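PDB 5A04: aldose-aldose oxidoreductase from Caulobacter crescentus, which probably oxidises one aldose sugar while reducing another, using a tightly held NADP cofactor as hydride carrier. Local coordinates for residues His161-Gly166 with Ser241-Asn246. Numbering follows the deposited sequence.
Sequences HGFTIG and SAYSVN. With SO4 (sulfate ion), chain J.
At the C-terminal ends of the parallel strand pair 156-162 and 236-242, in the large sheet of the C-terminal alpha/beta domain, the chain 161-166 runs on beside the end of strand 236-242 and the turn that follows it, residues 243-246, where Phe163 lines the glucose pocket. Ala242 N gives its hydrogen to His161 O, 3.2 Å away, and Phe163 N returns one to Ala242 O; Ile165 N then reaches Tyr243 O (3.1 Å). Gly162 suits its place because a side chain there would run into Ala242 O. The turn, tied by Ser244 OG to Asp223 and to Arg155 of the second subunit, brings the Asn246 side chain across that of Thr164, at about a right angle. Asparagine suits this place because its amide both accepts and donates: Asn246 OD1 accepts from Thr164 N at 3.1 Å, approached 50° above its carbonyl plane, and takes a second hydrogen from a water 2.8 Å from OD1, while another water joins Thr164 OG1 to Asn246 ND2.

Tyrosine suits position 243 because one flat ring offers a face to Ile165 and an edge to Phe163. Ile165, extended with CG1 anti to the backbone N (chi1 -163°), lays CD1 over the Tyr243 ring, 3.8 Å from the centroid, while the ring's edge turns to the face of Phe163 in an offset edge-to-face pair with planes at 76°; Tyr243 CE1 meets Phe163 CE1 at 3.6 Å. With an alanine here, Ile165 CD1 would probably lose the ring it lies on and the Phe163 ring would be freer to turn. Tyr243 probably serves as a second-shell residue, helping to set the Phe163 ring that touches the bound beta-D-glucopyranose. Backbone bonds thus fix the course of the chain, and the weaker aromatic contact probably helps to fix the tilt of the Phe163 ring.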
ATOM      1  N   HIS A 161      -0.927   6.035  -6.385  1.00 12.58           N
ATOM      2  CA  HIS A 161      -1.212   6.815  -7.584  1.00 13.69           C
ATOM      3  C   HIS A 161       0.015   6.891  -8.473  1.00 14.19           C
ATOM      4  O   HIS A 161       1.106   7.261  -8.025  1.00 16.28           O
ATOM      5  CB  HIS A 161      -1.689   8.233  -7.236  1.00 15.78           C
ATOM      6  CG  HIS A 161      -3.110   8.292  -6.764  1.00 15.47           C
ATOM      7  ND1 HIS A 161      -3.468   8.064  -5.449  1.00 14.75           N
ATOM      8  CD2 HIS A 161      -4.260   8.540  -7.429  1.00 14.99           C
ATOM      9  CE1 HIS A 161      -4.778   8.173  -5.330  1.00 16.54           C
ATOM     10  NE2 HIS A 161      -5.282   8.467  -6.514  1.00 15.15           N
ATOM     11  N   GLY A 162      -0.169   6.571  -9.749  1.00 14.11           N
ATOM     12  CA  GLY A 162       0.928   6.620 -10.688  1.00 15.12           C
ATOM     13  C   GLY A 162       0.433   6.362 -12.090  1.00 15.31           C
ATOM     14  O   GLY A 162      -0.663   5.814 -12.283  1.00 15.46           O
ATOM     15  N   PHE A 163       1.209   6.782 -13.074  1.00 14.61           N
ATOM     16  CA  PHE A 163       0.955   6.361 -14.447  1.00 14.89           C
ATOM     17  C   PHE A 163       2.287   6.256 -15.165  1.00 18.98           C
ATOM     18  O   PHE A 163       3.290   6.804 -14.721  1.00 15.76           O
ATOM     19  CB  PHE A 163      -0.012   7.304 -15.178  1.00 17.12           C
ATOM     20  CG  PHE A 163       0.545   8.677 -15.475  1.00 17.82           C
ATOM     21  CD1 PHE A 163       0.507   9.682 -14.518  1.00 19.58           C
ATOM     22  CD2 PHE A 163       1.057   8.972 -16.735  1.00 20.40           C
ATOM     23  CE1 PHE A 163       0.998  10.949 -14.807  1.00 19.16           C
ATOM     24  CE2 PHE A 163       1.556  10.238 -17.029  1.00 19.90           C
ATOM     25  CZ  PHE A 163       1.521  11.222 -16.063  1.00 19.21           C
ATOM     26  N   THR A 164       2.302   5.513 -16.259  1.00 16.09           N
ATOM     27  CA  THR A 164       3.526   5.326 -17.012  1.00 16.48           C
ATOM     28  C   THR A 164       3.709   6.500 -17.944  1.00 19.46           C
ATOM     29  O   THR A 164       3.146   6.525 -19.034  1.00 18.14           O
ATOM     30  CB  THR A 164       3.486   4.009 -17.805  1.00 18.57           C
ATOM     31  OG1 THR A 164       2.227   3.914 -18.483  1.00 18.65           O
ATOM     32  CG2 THR A 164       3.601   2.839 -16.861  1.00 17.69           C
ATOM     33  N   ILE A 165       4.484   7.489 -17.510  1.00 17.33           N
ATOM     34  CA  ILE A 165       4.626   8.713 -18.284  1.00 16.92           C
ATOM     35  C   ILE A 165       5.453   8.441 -19.552  1.00 16.92           C
ATOM     36  O   ILE A 165       6.283   7.534 -19.576  1.00 17.16           O
ATOM     37  CB  ILE A 165       5.257   9.835 -17.418  1.00 16.67           C
ATOM     38  CG1 ILE A 165       5.026  11.212 -18.059  1.00 18.84           C
ATOM     39  CG2 ILE A 165       6.724   9.540 -17.111  1.00 17.26           C
ATOM     40  CD1 ILE A 165       5.313  12.375 -17.104  1.00 17.24           C
ATOM     41  N   GLY A 166       5.200   9.208 -20.610  1.00 21.02           N
ATOM     42  CA  GLY A 166       5.798   8.910 -21.905  1.00 24.03           C
ATOM     43  C   GLY A 166       6.919   9.824 -22.372  1.00 22.26           C
ATOM     44  O   GLY A 166       8.089   9.621 -22.032  1.00 23.05           O
ATOM     45  N   SER A 241       3.729   6.938  -5.020  1.00 12.30           N
ATOM     46  CA  SER A 241       3.748   7.939  -6.091  1.00 13.64           C
ATOM     47  C   SER A 241       4.707   7.445  -7.165  1.00 15.08           C
ATOM     48  O   SER A 241       5.871   7.168  -6.854  1.00 16.02           O
ATOM     49  CB  SER A 241       4.215   9.303  -5.555  1.00 13.58           C
ATOM     50  OG  SER A 241       4.290  10.253  -6.603  1.00 14.00           O
ATOM     51  N   ALA A 242       4.251   7.320  -8.417  1.00 13.89           N
ATOM     52  CA  ALA A 242       5.106   6.703  -9.430  1.00 15.56           C
ATOM     53  C   ALA A 242       4.859   7.241 -10.841  1.00 16.27           C
ATOM     54  O   ALA A 242       3.745   7.621 -11.192  1.00 15.36           O
ATOM     55  CB  ALA A 242       4.913   5.176  -9.415  1.00 15.85           C
ATOM     56  N   TYR A 243       5.918   7.243 -11.641  1.00 14.86           N
ATOM     57  CA  TYR A 243       5.836   7.600 -13.049  1.00 14.36           C
ATOM     58  C   TYR A 243       6.158   6.392 -13.944  1.00 16.16           C
ATOM     59  O   TYR A 243       6.303   6.539 -15.158  1.00 17.08           O
ATOM     60  CB  TYR A 243       6.803   8.749 -13.363  1.00 15.67           C
ATOM     61  CG  TYR A 243       6.213  10.155 -13.380  1.00 15.53           C
ATOM     62  CD1 TYR A 243       4.846  10.377 -13.492  1.00 15.49           C
ATOM     63  CD2 TYR A 243       7.050  11.268 -13.315  1.00 16.35           C
ATOM     64  CE1 TYR A 243       4.331  11.670 -13.540  1.00 15.27           C
ATOM     65  CE2 TYR A 243       6.548  12.557 -13.365  1.00 15.75           C
ATOM     66  CZ  TYR A 243       5.193  12.761 -13.474  1.00 16.06           C
ATOM     67  OH  TYR A 243       4.720  14.053 -13.529  1.00 16.04           O
ATOM     68  N   SER A 244       6.312   5.213 -13.348  1.00 16.70           N
ATOM     69  CA  SER A 244       6.687   4.020 -14.118  1.00 18.08           C
ATOM     70  C   SER A 244       5.726   2.841 -13.925  1.00 19.24           C
ATOM     71  O   SER A 244       5.970   1.756 -14.448  1.00 19.41           O
ATOM     72  CB  SER A 244       8.124   3.583 -13.779  1.00 19.03           C
ATOM     73  OG  SER A 244       8.286   3.290 -12.394  1.00 17.16           O
ATOM     74  N   VAL A 245       4.643   3.045 -13.181  1.00 16.92           N
ATOM     75  CA  VAL A 245       3.567   2.046 -13.103  1.00 17.27           C
ATOM     76  C   VAL A 245       2.220   2.741 -13.139  1.00 17.47           C
ATOM     77  O   VAL A 245       2.126   3.932 -12.861  1.00 17.25           O
ATOM     78  CB  VAL A 245       3.631   1.175 -11.822  1.00 18.97           C
ATOM     79  CG1 VAL A 245       4.923   0.388 -11.750  1.00 19.87           C
ATOM     80  CG2 VAL A 245       3.445   2.027 -10.569  1.00 18.51           C
ATOM     81  N   ASN A 246       1.170   1.994 -13.466  1.00 16.35           N
ATOM     82  CA  ASN A 246      -0.182   2.538 -13.404  1.00 16.16           C
ATOM     83  C   ASN A 246      -0.937   2.062 -12.166  1.00 18.00           C
ATOM     84  O   ASN A 246      -1.076   0.862 -11.927  1.00 19.46           O
ATOM     85  CB  ASN A 246      -0.971   2.161 -14.660  1.00 16.90           C
ATOM     86  CG  ASN A 246      -0.379   2.768 -15.910  1.00 19.67           C
ATOM     87  OD1 ASN A 246      -0.363   3.992 -16.070  1.00 19.11           O
ATOM     88  ND2 ASN A 246       0.115   1.918 -16.804  1.00 19.92           N
TER
HETATM   89  S   SO4 J1343       2.488  10.850 -22.412  1.00 41.64           S
HETATM   90  O1  SO4 J1343       3.053  11.104 -21.085  1.00 26.63           O
HETATM   91  O2  SO4 J1343       2.175   9.421 -22.525  1.00 36.38           O
HETATM   92  O3  SO4 J1343       1.264  11.633 -22.566  1.00 46.98           O
HETATM   93  O4  SO4 J1343       3.448  11.220 -23.460  1.00 37.11           O
HETATM   94  O   HOH W   1      -0.924   5.364 -18.442  1.00 31.94           O
HETATM   95  O   HOH W   2       0.870   1.798 -19.897  1.00 32.25           O